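Side-chain contact in 3-oxo-tetronate kinase (Cupriavidus necator, PDB 5DMH), which phosphorylates 3-oxo-tetronate at its 4-position, using ATP as the phosphate donor: residues Arg189-Gln192 / Arg193-Lys196. Sequence-based numbering, arbitrary orientation.
Sequences RVLQ and RQSK
Arg189 and Arg193, one helical turn apart, run side by side and point the same way, their guanidinium planes only 14° from parallel. Arg193 NH1 comes closest to the Arg189 shaft, 3.4 Å from CG, with Arg189 NE farther off at 4.5 Å. Asp184 OD2 bridges Arg189 NE and Arg193 NH2, which probably offsets their like charges, and Arg193 NE pairs with Asp124. Farther along, Leu191 O takes two bonds from opposite faces of its carbonyl plane: Gln194 N at 3.1 Å and Ser195 OG at 2.7 Å. With OG beside its own backbone N (chi1 -55°), the Ser195 hydroxyl turns back to Leu191, where OG also meets CD1. Gln192, bent at chi2 (58°), sends NE2 weakly to Ser195 O at 3.3 Å; NE2 also bonds Asn197 O, while OE1 accepts from Val199 N. Gln194 extends alongside Val190, and a water links its NE2 to Val190 O. The segment carries the chain from helix 187-193 into the loop before strand 199-202, with Leu191 and Ser195 packed against Met228 of strand 228-231, while Gln194 OE1 accepts from Gly129 N of helix 128-139, which its side chain also touches.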
loop_
_atom_site.group_PDB
_atom_site.type_symbol
_atom_site.label_atom_id
_atom_site.label_comp_id
_atom_site.label_asym_id
_atom_site.label_seq_id
_atom_site.Cartn_x
_atom_site.Cartn_y
_atom_site.Cartn_z
ATOM N N ARG A 189 1.520 17.592 -13.340
ATOM C CA ARG A 189 2.424 18.588 -12.751
ATOM C C ARG A 189 3.182 17.999 -11.541
ATOM O O ARG A 189 4.392 18.152 -11.428
ATOM C CB ARG A 189 1.606 19.818 -12.360
ATOM C CG ARG A 189 2.359 21.007 -11.805
ATOM C CD ARG A 189 1.466 22.256 -11.864
ATOM N NE ARG A 189 0.229 22.082 -11.103
ATOM C CZ ARG A 189 -0.894 22.788 -11.281
ATOM N NH1 ARG A 189 -0.968 23.735 -12.207
ATOM N NH2 ARG A 189 -1.954 22.551 -10.524
ATOM N N VAL A 190 2.468 17.300 -10.673
ATOM C CA VAL A 190 3.076 16.685 -9.491
ATOM C C VAL A 190 4.160 15.678 -9.901
ATOM O O VAL A 190 5.271 15.717 -9.401
ATOM C CB VAL A 190 2.001 16.001 -8.611
ATOM C CG1 VAL A 190 2.629 15.143 -7.504
ATOM C CG2 VAL A 190 1.058 17.043 -8.012
ATOM N N LEU A 191 3.837 14.777 -10.822
ATOM C CA LEU A 191 4.788 13.761 -11.229
ATOM C C LEU A 191 5.976 14.386 -11.969
ATOM O O LEU A 191 7.142 13.971 -11.765
ATOM C CB LEU A 191 4.103 12.703 -12.108
ATOM C CG LEU A 191 4.951 11.493 -12.544
ATOM C CD1 LEU A 191 5.690 10.842 -11.364
ATOM C CD2 LEU A 191 4.068 10.484 -13.239
ATOM N N GLN A 192 5.703 15.362 -12.824
ATOM C CA GLN A 192 6.779 16.026 -13.575
ATOM C C GLN A 192 7.814 16.614 -12.611
ATOM O O GLN A 192 9.013 16.557 -12.861
ATOM C CB GLN A 192 6.236 17.116 -14.519
ATOM C CG GLN A 192 7.295 17.717 -15.453
ATOM C CD GLN A 192 7.959 16.692 -16.331
ATOM O OE1 GLN A 192 7.477 16.387 -17.423
ATOM N NE2 GLN A 192 9.066 16.128 -15.852
ATOM N N ARG A 193 7.357 17.107 -11.460
ATOM C CA ARG A 193 8.283 17.771 -10.531
ATOM C C ARG A 193 9.299 16.829 -9.914
ATOM O O ARG A 193 10.391 17.251 -9.494
ATOM C CB ARG A 193 7.520 18.503 -9.441
ATOM C CG ARG A 193 7.022 19.842 -9.885
ATOM C CD ARG A 193 6.673 20.713 -8.703
ATOM N NE ARG A 193 5.365 20.373 -8.189
ATOM C CZ ARG A 193 4.241 21.048 -8.433
ATOM N NH1 ARG A 193 4.249 22.143 -9.186
ATOM N NH2 ARG A 193 3.094 20.623 -7.893
ATOM N N GLN A 194 8.958 15.555 -9.880
ATOM C CA GLN A 194 9.828 14.554 -9.305
ATOM C C GLN A 194 10.401 13.613 -10.384
ATOM O O GLN A 194 10.888 12.521 -10.078
ATOM C CB GLN A 194 9.089 13.783 -8.218
ATOM C CG GLN A 194 7.834 13.096 -8.654
ATOM C CD GLN A 194 7.138 12.380 -7.512
ATOM O OE1 GLN A 194 7.577 11.340 -7.072
ATOM N NE2 GLN A 194 6.008 12.927 -7.063
ATOM N N SER A 195 10.331 14.047 -11.639
ATOM C CA SER A 195 10.781 13.238 -12.783
ATOM C C SER A 195 11.749 14.028 -13.653
ATOM O O SER A 195 11.561 15.221 -13.879
ATOM C CB SER A 195 9.603 12.770 -13.657
ATOM O OG SER A 195 8.626 12.063 -12.918
ATOM N N LYS A 196 12.797 13.355 -14.119
ATOM C CA LYS A 196 13.802 13.967 -14.996
ATOM C C LYS A 196 13.348 14.058 -16.462
ATOM O O LYS A 196 13.686 14.992 -17.184
ATOM C CB LYS A 196 15.114 13.169 -14.915
ATOM C CG LYS A 196 15.715 13.119 -13.534
ATOM C CD LYS A 196 17.198 12.768 -13.570
ATOM C CE LYS A 196 17.726 12.456 -12.175
ATOM N NZ LYS A 196 17.397 11.049 -11.775
HETATM O O HOH W 1 5.855 16.170 -6.853
#